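Local coordinates for protein endo-xylogalacturonan hydrolase A (Aspergillus tubingensis, PDB 4C2L) that hydrolyses xylogalacturonan, a xylose-substituted galacturonan of the hairy regions of pectin, by cutting within its galacturonic acid backbone, at residues A[207-212]-A[231-236]; A[155-160]-A[187-192]; A[248-253]-A[281-286]. All blocks are in the same frame, centred on the assembly; numbering follows the deposited sequence.

Overall arrangement
All three contacts lie between neighbouring turns of a right-handed parallel beta-helix. Contacts 1 and 2 sit side by side, centres about 10 Å apart, at the active site inferred for D210 and H233. They are joined directly: N208 ND2 of contact 1 lies 2.8 Å from T188 O of contact 2, and G190 N lies 2.9 Å from D211 O, each a probable hydrogen bond. D189 of contact 2 also packs against D210. Contact 3 lies at the turn corner that carries the glycan on N283, its centre about 18 Å from that of contact 1 and 20 Å from that of contact 2. It meets contact 1 through the helix interior, where I235 CG2 is 3.8 Å from V253 CG2.

Contact 1 (A[207-212]-A[231-236]); sequences VNDDDC and GSHGIS. With SO4 (sulfate ion), chain H.
H233 lies over the loop residues D209 and D210, with D211 OD1 3.3 Å from its CB. With CG beside the backbone N (chi1 -68°), the imidazole swings over the main chain of 209-210. CG has D210 CA as its nearest partner; that CA is centred on one ring face, 3.8 Å from the centroid and 13° off the normal, a CH-pi contact. CD2 and CE1 both lie near D209 O, CE1 at 3.6 Å, whereas NE2 meets the same oxygen at too poor an angle for a hydrogen bond. ND1 donates to O4 of a sulfate ion at 3.2 Å, and K268 also binds that ion. A water 2.8 Å from H233 NE2 donates to D209 OD1.

The backbones fix this placement. H233 N donates to D210 O (2.9 Å) from well above the carbonyl plane, while C212 N donates to G234 O at 3.0 Å. D210 is steadied within its own segment, since D211 N reaches D210 OD1 on its anti lone pair (2.7 Å). S232 OG accepts from G234 N in an ST turn and also bonds to S261. C212 continues into a disulfide with C229.

D210, by similarity the proton donor, and H233, also assigned to the active site by similarity, are thus held next to each other by a backbone bond and a CH-pi contact, with no hydrogen bond between their side chains. The sulfate probably came from the crystallisation liquor, yet its position beside H233 and K268 is consistent with a pocket suited to the anionic groups of a galacturonan chain.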
loop_
_atom_site.group_PDB
_atom_site.type_symbol
_atom_site.label_atom_id
_atom_site.label_comp_id
_atom_site.label_asym_id
_atom_site.label_seq_id
_atom_site.Cartn_x
_atom_site.Cartn_y
_atom_site.Cartn_z
ATOM N N VAL A 207 -9.688 -4.194 1.656
ATOM C CA VAL A 207 -10.844 -3.314 1.583
ATOM C C VAL A 207 -10.411 -2.055 2.315
ATOM O O VAL A 207 -10.141 -2.094 3.518
ATOM C CB VAL A 207 -12.092 -3.929 2.272
ATOM C CG1 VAL A 207 -13.242 -2.914 2.348
ATOM C CG2 VAL A 207 -12.513 -5.215 1.580
ATOM N N ASN A 208 -10.303 -0.946 1.592
ATOM C CA ASN A 208 -9.766 0.275 2.210
ATOM C C ASN A 208 -10.219 1.531 1.474
ATOM O O ASN A 208 -11.206 1.506 0.756
ATOM C CB ASN A 208 -8.227 0.195 2.256
ATOM C CG ASN A 208 -7.592 0.339 0.877
ATOM O OD1 ASN A 208 -8.273 0.229 -0.138
ATOM N ND2 ASN A 208 -6.290 0.581 0.841
ATOM N N ASP A 209 -9.496 2.630 1.661
ATOM C CA ASP A 209 -9.880 3.888 1.037
ATOM C C ASP A 209 -8.674 4.649 0.510
ATOM O O ASP A 209 -8.713 5.868 0.376
ATOM C CB ASP A 209 -10.692 4.752 2.023
ATOM C CG ASP A 209 -11.275 5.991 1.380
ATOM O OD1 ASP A 209 -11.761 5.902 0.225
ATOM O OD2 ASP A 209 -11.216 7.074 2.019
ATOM N N ASP A 210 -7.606 3.933 0.186
ATOM C CA ASP A 210 -6.448 4.592 -0.433
ATOM C C ASP A 210 -5.695 3.565 -1.252
ATOM O O ASP A 210 -6.261 2.541 -1.588
ATOM C CB ASP A 210 -5.551 5.295 0.602
ATOM C CG ASP A 210 -4.881 6.547 0.020
ATOM O OD1 ASP A 210 -4.109 6.417 -0.967
ATOM O OD2 ASP A 210 -5.150 7.671 0.515
ATOM N N ASP A 211 -4.452 3.848 -1.631
ATOM C CA ASP A 211 -3.716 2.900 -2.466
ATOM C C ASP A 211 -3.760 1.480 -1.922
ATOM O O ASP A 211 -3.575 1.256 -0.728
ATOM C CB ASP A 211 -2.251 3.350 -2.610
ATOM C CG ASP A 211 -2.128 4.652 -3.375
ATOM O OD1 ASP A 211 -2.990 4.899 -4.234
ATOM O OD2 ASP A 211 -1.179 5.424 -3.135
ATOM N N CYS A 212 -4.014 0.532 -2.811
ATOM C CA CYS A 212 -3.927 -0.875 -2.496
ATOM C C CYS A 212 -2.452 -1.220 -2.218
ATOM O O CYS A 212 -2.090 -1.661 -1.121
ATOM C CB CYS A 212 -4.499 -1.699 -3.664
ATOM S SG CYS A 212 -4.805 -3.379 -3.098
ATOM N N GLY A 231 -12.438 -0.472 -3.136
ATOM C CA GLY A 231 -12.533 0.888 -2.632
ATOM C C GLY A 231 -11.208 1.621 -2.598
ATOM O O GLY A 231 -11.116 2.717 -2.046
ATOM N N SER A 232 -10.195 1.033 -3.233
ATOM C CA SER A 232 -8.837 1.565 -3.167
ATOM C C SER A 232 -8.556 2.679 -4.190
ATOM O O SER A 232 -9.426 3.059 -4.967
ATOM C CB SER A 232 -7.834 0.407 -3.308
ATOM O OG SER A 232 -7.666 0.039 -4.667
ATOM N N HIS A 233 -7.342 3.215 -4.158
ATOM C CA HIS A 233 -6.883 4.157 -5.174
ATOM C C HIS A 233 -5.956 3.472 -6.154
ATOM O O HIS A 233 -5.244 4.129 -6.912
ATOM C CB HIS A 233 -6.201 5.335 -4.507
ATOM C CG HIS A 233 -7.135 6.212 -3.707
ATOM N ND1 HIS A 233 -6.718 7.350 -3.107
ATOM C CD2 HIS A 233 -8.500 6.092 -3.431
ATOM C CE1 HIS A 233 -7.760 7.929 -2.476
ATOM N NE2 HIS A 233 -8.852 7.162 -2.682
ATOM N N GLY A 234 -5.951 2.140 -6.126
ATOM C CA GLY A 234 -5.255 1.316 -7.122
ATOM C C GLY A 234 -3.873 0.795 -6.759
ATOM O O GLY A 234 -3.382 1.030 -5.655
ATOM N N ILE A 235 -3.272 0.060 -7.693
ATOM C CA ILE A 235 -1.882 -0.381 -7.594
ATOM C C ILE A 235 -1.133 0.772 -8.234
ATOM O O ILE A 235 -1.232 0.986 -9.443
ATOM C CB ILE A 235 -1.658 -1.684 -8.399
ATOM C CG1 ILE A 235 -2.552 -2.824 -7.902
ATOM C CG2 ILE A 235 -0.192 -2.117 -8.386
ATOM C CD1 ILE A 235 -2.291 -3.293 -6.494
ATOM N N SER A 236 -0.411 1.528 -7.406
ATOM C CA SER A 236 -0.014 2.873 -7.762
ATOM C C SER A 236 1.489 3.085 -7.602
ATOM O O SER A 236 2.037 2.815 -6.541
ATOM C CB SER A 236 -0.776 3.833 -6.828
ATOM O OG SER A 236 -0.636 5.185 -7.217
HETATM S S SO4 H . -4.704 9.983 -4.901
HETATM O O1 SO4 H . -5.795 10.965 -4.710
HETATM O O2 SO4 H . -3.546 10.655 -5.523
HETATM O O3 SO4 H . -5.200 8.923 -5.805
HETATM O O4 SO4 H . -4.303 9.366 -3.610
HETATM O O HOH W 1 -13.458 3.560 -0.551
HETATM O O HOH W 2 -11.576 7.565 -2.086
HETATM O O HOH W 3 0.280 6.400 -5.042
#

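Contact 2 (A[155-160]-A[187-192]); sequences PNVFNS and NTDGFD
F158 turns the edge of its ring to the backbone of 187-192: T188 O and D189 O both lie in the ring plane, with F158 CD1 3.4 Å from T188 O. M175, from strand 168-176, also packs against F158. The amide of N159 and the ring of F191 lie side by side, pointing the same way with their planes 20° apart, and N159 ND2 is 3.5 Å from F191 CE2. F170 makes an edge-to-face contact with the F191 ring. The third flat group, the amide of N156, holds its acceptor almost in its own plane, for N156 ND2 donates to N187 O at 2.8 Å. Its CG stands opposite the backbone N (chi1 -158°), and although CB points away from 187-192, the tip returns to it.

Backbone and amide bonds tie the segments together. F158 N donates to D189 O (2.9 Å), and D192 N donates to N159 O at 2.8 Å. G190 O receives N159 ND2 at 3.1 Å together with a weak bond from N159 N; Q151 holds OD1 of the same amide, so that both ends of it are bound. V157 CG2 rests 3.5 Å from D192 OD2.

N159 lies beside F191, while S160 pairs with D192 in parallel register, as strands 159-162 and 191-196 begin. Such in-register stacking of successive turns belongs to the parallel beta-helix of family 28 glycosidases, here probably beside the catalytic cleft, since the D189 side chain comes within about 3 Å (nearest atoms) of that of D210, the proton donor by similarity.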
loop_
_atom_site.group_PDB
_atom_site.type_symbol
_atom_site.label_atom_id
_atom_site.label_comp_id
_atom_site.label_asym_id
_atom_site.label_seq_id
_atom_site.Cartn_x
_atom_site.Cartn_y
_atom_site.Cartn_z
ATOM N N PRO A 155 -5.472 2.889 11.891
ATOM C CA PRO A 155 -5.713 4.337 11.885
ATOM C C PRO A 155 -5.303 4.973 10.547
ATOM O O PRO A 155 -5.885 5.972 10.126
ATOM C CB PRO A 155 -4.776 4.863 12.979
ATOM C CG PRO A 155 -4.433 3.700 13.823
ATOM C CD PRO A 155 -4.652 2.431 13.035
ATOM N N ASN A 156 -4.330 4.374 9.874
ATOM C CA ASN A 156 -3.705 4.995 8.689
ATOM C C ASN A 156 -3.172 3.814 7.856
ATOM O O ASN A 156 -3.908 2.868 7.595
ATOM C CB ASN A 156 -2.585 5.933 9.203
ATOM C CG ASN A 156 -2.165 7.057 8.222
ATOM O OD1 ASN A 156 -1.565 8.045 8.670
ATOM N ND2 ASN A 156 -2.381 6.890 6.931
ATOM N N VAL A 157 -1.901 3.842 7.452
ATOM C CA VAL A 157 -1.365 2.804 6.549
ATOM C C VAL A 157 -1.357 1.444 7.255
ATOM O O VAL A 157 -1.042 1.364 8.449
ATOM C CB VAL A 157 0.063 3.187 6.077
ATOM C CG1 VAL A 157 0.710 2.056 5.262
ATOM C CG2 VAL A 157 -0.019 4.484 5.258
ATOM N N PHE A 158 -1.714 0.374 6.531
ATOM C CA PHE A 158 -1.653 -0.974 7.107
ATOM C C PHE A 158 -0.193 -1.407 7.259
ATOM O O PHE A 158 0.265 -1.731 8.360
ATOM C CB PHE A 158 -2.324 -2.003 6.187
ATOM C CG PHE A 158 -3.832 -2.008 6.208
ATOM C CD1 PHE A 158 -4.571 -1.187 5.345
ATOM C CD2 PHE A 158 -4.510 -2.935 7.000
ATOM C CE1 PHE A 158 -5.969 -1.249 5.314
ATOM C CE2 PHE A 158 -5.903 -3.018 6.975
ATOM C CZ PHE A 158 -6.640 -2.171 6.144
ATOM N N ASN A 159 0.533 -1.464 6.142
ATOM C CA ASN A 159 1.882 -2.028 6.129
ATOM C C ASN A 159 2.804 -1.116 5.361
ATOM O O ASN A 159 2.453 -0.628 4.281
ATOM C CB ASN A 159 1.893 -3.376 5.380
ATOM C CG ASN A 159 0.978 -4.386 6.004
ATOM O OD1 ASN A 159 1.272 -4.909 7.068
ATOM N ND2 ASN A 159 -0.160 -4.642 5.362
ATOM N N SER A 160 3.996 -0.894 5.903
ATOM C CA SER A 160 5.020 -0.117 5.224
ATOM C C SER A 160 6.347 -0.880 5.286
ATOM O O SER A 160 6.638 -1.507 6.308
ATOM C CB SER A 160 5.158 1.242 5.909
ATOM O OG SER A 160 6.165 2.018 5.296
ATOM N N ASN A 187 -6.526 7.321 3.880
ATOM C CA ASN A 187 -5.093 7.001 3.852
ATOM C C ASN A 187 -4.776 5.632 4.437
ATOM O O ASN A 187 -3.702 5.438 5.002
ATOM C CB ASN A 187 -4.295 8.091 4.582
ATOM C CG ASN A 187 -4.623 9.484 4.069
ATOM O OD1 ASN A 187 -5.259 10.277 4.767
ATOM N ND2 ASN A 187 -4.199 9.783 2.831
ATOM N N THR A 188 -5.717 4.697 4.303
ATOM C CA THR A 188 -5.499 3.338 4.776
ATOM C C THR A 188 -4.813 2.489 3.703
ATOM O O THR A 188 -5.309 1.421 3.334
ATOM C CB THR A 188 -6.802 2.694 5.285
ATOM O OG1 THR A 188 -7.868 2.944 4.352
ATOM C CG2 THR A 188 -7.157 3.300 6.665
ATOM N N ASP A 189 -3.662 2.971 3.196
ATOM C CA ASP A 189 -2.923 2.238 2.147
ATOM C C ASP A 189 -2.664 0.799 2.594
ATOM O O ASP A 189 -2.269 0.566 3.741
ATOM C CB ASP A 189 -1.536 2.850 1.912
ATOM C CG ASP A 189 -1.565 4.301 1.493
ATOM O OD1 ASP A 189 -2.585 4.993 1.674
ATOM O OD2 ASP A 189 -0.507 4.769 0.995
ATOM N N GLY A 190 -2.854 -0.176 1.706
ATOM C CA GLY A 190 -2.551 -1.554 2.072
ATOM C C GLY A 190 -1.061 -1.779 2.306
ATOM O O GLY A 190 -0.650 -2.363 3.316
ATOM N N PHE A 191 -0.247 -1.371 1.339
ATOM C CA PHE A 191 1.196 -1.608 1.403
ATOM C C PHE A 191 1.869 -0.408 0.800
ATOM O O PHE A 191 1.621 -0.084 -0.359
ATOM C CB PHE A 191 1.592 -2.848 0.571
ATOM C CG PHE A 191 0.877 -4.088 0.976
ATOM C CD1 PHE A 191 -0.390 -4.369 0.472
ATOM C CD2 PHE A 191 1.449 -4.961 1.894
ATOM C CE1 PHE A 191 -1.066 -5.514 0.861
ATOM C CE2 PHE A 191 0.772 -6.114 2.283
ATOM C CZ PHE A 191 -0.488 -6.381 1.767
ATOM N N ASP A 192 2.724 0.250 1.584
ATOM C CA ASP A 192 3.548 1.327 1.066
ATOM C C ASP A 192 4.946 0.748 1.021
ATOM O O ASP A 192 5.570 0.561 2.078
ATOM C CB ASP A 192 3.532 2.528 2.017
ATOM C CG ASP A 192 2.320 3.432 1.823
ATOM O OD1 ASP A 192 1.474 3.184 0.949
ATOM O OD2 ASP A 192 2.242 4.415 2.568
HETATM O O HOH W 4 7.123 3.090 2.681
#

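Contact 3 (A[248-253]-A[281-286]); sequences VKNIYV and VSNVTF. With NAG (2-acetamido-2-deoxy-beta-D-glucopyranose), chain B; NAG (2-acetamido-2-deoxy-beta-D-glucopyranose), chain C; SO4 (sulfate ion), chain J.
V248-V253 and V281-F286 are adjacent turns of the parallel beta-helix, stacked residue for residue; strand pieces 251-253 and 284-286 run 4.8 Å apart at an angle of 4°. Backbone hydrogen bonds form the ladder and continue through the corner at N250 and N283: N250 N donates to S282 O, I251 N to N283 O (both 2.9 Å), and T285 N to I251 O. The two corner residues have positive phi (59° and 60°), where the chain bends between faces of the helix.

Apolar contacts divide between two sides. Inward, I251 CG1 meets V284 CG2 at 3.8 Å, side by side. Outward, the Y252 and T285 side chains run alongside each other, CD1 to CB 3.7 Å, while C8 of the second N-acetylglucosamine approaches CD2 of the Y252 ring.

Polar bonds gather round N250 and N283 at the corner. K249 NZ and N250 ND2 both donate to a sulfate, and N220 also bonds N250 ND2. The glycan is attached here: N283 ND2 is covalently bound to C1 of the first N-acetylglucosamine, whose O6 donates to N250 O at 2.7 Å. The hydrogen remaining on N283 ND2 goes to N250 OD1, also at 2.7 Å.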
loop_
_atom_site.group_PDB
_atom_site.type_symbol
_atom_site.label_atom_id
_atom_site.label_comp_id
_atom_site.label_asym_id
_atom_site.label_seq_id
_atom_site.Cartn_x
_atom_site.Cartn_y
_atom_site.Cartn_z
ATOM N N VAL A 248 11.600 4.132 -8.912
ATOM C CA VAL A 248 10.911 2.866 -8.652
ATOM C C VAL A 248 11.305 1.970 -9.816
ATOM O O VAL A 248 11.192 2.389 -10.980
ATOM C CB VAL A 248 9.376 3.046 -8.607
ATOM C CG1 VAL A 248 8.669 1.688 -8.554
ATOM C CG2 VAL A 248 8.972 3.867 -7.389
ATOM N N LYS A 249 11.806 0.776 -9.528
ATOM C CA LYS A 249 12.187 -0.129 -10.610
ATOM C C LYS A 249 11.923 -1.590 -10.377
ATOM O O LYS A 249 11.832 -2.048 -9.229
ATOM C CB LYS A 249 13.659 0.062 -10.996
ATOM C CG LYS A 249 14.639 -0.028 -9.871
ATOM C CD LYS A 249 16.007 0.487 -10.312
ATOM C CE LYS A 249 17.019 0.142 -9.246
ATOM N NZ LYS A 249 18.385 0.570 -9.661
ATOM N N ASN A 250 11.816 -2.326 -11.482
ATOM C CA ASN A 250 11.784 -3.789 -11.432
ATOM C C ASN A 250 10.613 -4.286 -10.588
ATOM O O ASN A 250 10.772 -5.025 -9.590
ATOM C CB ASN A 250 13.127 -4.324 -10.944
ATOM C CG ASN A 250 14.288 -3.785 -11.764
ATOM O OD1 ASN A 250 14.193 -3.691 -12.998
ATOM N ND2 ASN A 250 15.377 -3.399 -11.090
ATOM N N ILE A 251 9.430 -3.878 -11.030
ATOM C CA ILE A 251 8.176 -4.189 -10.338
ATOM C C ILE A 251 7.338 -5.093 -11.222
ATOM O O ILE A 251 7.177 -4.814 -12.420
ATOM C CB ILE A 251 7.375 -2.898 -10.070
ATOM C CG1 ILE A 251 8.211 -1.815 -9.333
ATOM C CG2 ILE A 251 6.047 -3.191 -9.375
ATOM C CD1 ILE A 251 8.694 -2.197 -7.952
ATOM N N TYR A 252 6.769 -6.151 -10.635
ATOM C CA TYR A 252 5.898 -7.033 -11.403
ATOM C C TYR A 252 4.615 -7.265 -10.622
ATOM O O TYR A 252 4.653 -7.772 -9.499
ATOM C CB TYR A 252 6.611 -8.355 -11.705
ATOM C CG TYR A 252 5.758 -9.270 -12.546
ATOM C CD1 TYR A 252 5.618 -9.046 -13.919
ATOM C CD2 TYR A 252 5.056 -10.320 -11.963
ATOM C CE1 TYR A 252 4.804 -9.866 -14.699
ATOM C CE2 TYR A 252 4.245 -11.152 -12.735
ATOM C CZ TYR A 252 4.120 -10.908 -14.092
ATOM O OH TYR A 252 3.295 -11.712 -14.856
ATOM N N VAL A 253 3.490 -6.891 -11.214
ATOM C CA VAL A 253 2.191 -7.041 -10.562
ATOM C C VAL A 253 1.317 -7.880 -11.479
ATOM O O VAL A 253 1.126 -7.534 -12.639
ATOM C CB VAL A 253 1.489 -5.701 -10.331
ATOM C CG1 VAL A 253 0.136 -5.941 -9.662
ATOM C CG2 VAL A 253 2.345 -4.782 -9.458
ATOM N N VAL A 281 11.052 5.760 -13.427
ATOM C CA VAL A 281 10.323 4.516 -13.214
ATOM C C VAL A 281 10.724 3.594 -14.334
ATOM O O VAL A 281 10.506 3.919 -15.513
ATOM C CB VAL A 281 8.796 4.727 -13.228
ATOM C CG1 VAL A 281 8.068 3.413 -12.917
ATOM C CG2 VAL A 281 8.407 5.800 -12.220
ATOM N N SER A 282 11.318 2.456 -13.987
ATOM C CA SER A 282 11.798 1.546 -15.027
ATOM C C SER A 282 11.432 0.097 -14.779
ATOM O O SER A 282 11.535 -0.409 -13.666
ATOM C CB SER A 282 13.309 1.711 -15.246
ATOM O OG SER A 282 14.052 1.238 -14.144
ATOM N N ASN A 283 10.976 -0.569 -15.841
ATOM C CA ASN A 283 10.636 -1.986 -15.777
ATOM C C ASN A 283 9.535 -2.248 -14.753
ATOM O O ASN A 283 9.766 -2.879 -13.722
ATOM C CB ASN A 283 11.880 -2.839 -15.505
ATOM C CG ASN A 283 11.570 -4.319 -15.365
ATOM O OD1 ASN A 283 10.593 -4.829 -15.925
ATOM N ND2 ASN A 283 12.402 -5.014 -14.611
ATOM N N VAL A 284 8.348 -1.752 -15.064
ATOM C CA VAL A 284 7.174 -1.989 -14.240
ATOM C C VAL A 284 6.122 -2.641 -15.117
ATOM O O VAL A 284 5.740 -2.093 -16.141
ATOM C CB VAL A 284 6.640 -0.692 -13.614
ATOM C CG1 VAL A 284 5.357 -0.968 -12.841
ATOM C CG2 VAL A 284 7.706 -0.073 -12.703
ATOM N N THR A 285 5.651 -3.810 -14.696
ATOM C CA THR A 285 4.602 -4.503 -15.443
ATOM C C THR A 285 3.339 -4.655 -14.600
ATOM O O THR A 285 3.412 -5.095 -13.454
ATOM C CB THR A 285 5.084 -5.905 -15.849
ATOM O OG1 THR A 285 6.173 -5.777 -16.769
ATOM C CG2 THR A 285 3.935 -6.705 -16.517
ATOM N N PHE A 286 2.202 -4.305 -15.198
ATOM C CA PHE A 286 0.890 -4.501 -14.607
ATOM C C PHE A 286 0.228 -5.515 -15.539
ATOM O O PHE A 286 -0.090 -5.187 -16.686
ATOM C CB PHE A 286 0.072 -3.216 -14.635
ATOM C CG PHE A 286 0.720 -2.029 -13.954
ATOM C CD1 PHE A 286 1.560 -1.169 -14.671
ATOM C CD2 PHE A 286 0.443 -1.731 -12.620
ATOM C CE1 PHE A 286 2.131 -0.054 -14.053
ATOM C CE2 PHE A 286 1.013 -0.620 -11.997
ATOM C CZ PHE A 286 1.854 0.220 -12.721
HETATM C C1 NAG B . 12.209 -6.415 -14.375
HETATM C C2 NAG B . 13.566 -7.126 -14.372
HETATM C C3 NAG B . 13.426 -8.586 -13.954
HETATM C C4 NAG B . 12.615 -8.719 -12.658
HETATM C C5 NAG B . 11.301 -7.914 -12.766
HETATM C C6 NAG B . 10.412 -7.926 -11.512
HETATM C C7 NAG B . 15.173 -6.344 -16.038
HETATM C C8 NAG B . 15.599 -6.431 -17.477
HETATM N N2 NAG B . 14.124 -7.087 -15.709
HETATM O O3 NAG B . 14.715 -9.141 -13.781
HETATM O O4 NAG B . 12.355 -10.098 -12.434
HETATM O O5 NAG B . 11.579 -6.571 -13.116
HETATM O O6 NAG B . 11.146 -7.627 -10.343
HETATM O O7 NAG B . 15.782 -5.617 -15.252
HETATM C C1 NAG C . 12.754 -10.467 -11.096
HETATM C C2 NAG C . 12.068 -11.786 -10.710
HETATM C C3 NAG C . 12.591 -12.419 -9.421
HETATM C C4 NAG C . 14.092 -12.254 -9.204
HETATM C C5 NAG C . 14.558 -10.847 -9.602
HETATM C C6 NAG C . 16.073 -10.724 -9.518
HETATM C C7 NAG C . 9.778 -11.982 -11.484
HETATM C C8 NAG C . 8.324 -11.729 -11.202
HETATM N N2 NAG C . 10.638 -11.593 -10.548
HETATM O O3 NAG C . 12.312 -13.793 -9.507
HETATM O O4 NAG C . 14.398 -12.528 -7.848
HETATM O O5 NAG C . 14.157 -10.557 -10.932
HETATM O O6 NAG C . 16.627 -11.610 -10.463
HETATM O O7 NAG C . 10.139 -12.508 -12.532
HETATM S S SO4 J . 18.498 -1.602 -12.849
HETATM O O1 SO4 J . 17.495 -0.809 -13.602
HETATM O O2 SO4 J . 19.481 -2.153 -13.816
HETATM O O3 SO4 J . 17.869 -2.723 -12.112
HETATM O O4 SO4 J . 19.175 -0.694 -11.886
HETATM O O HOH W 5 15.053 -1.341 -14.333
HETATM O O HOH W 6 8.448 -6.031 -14.605
#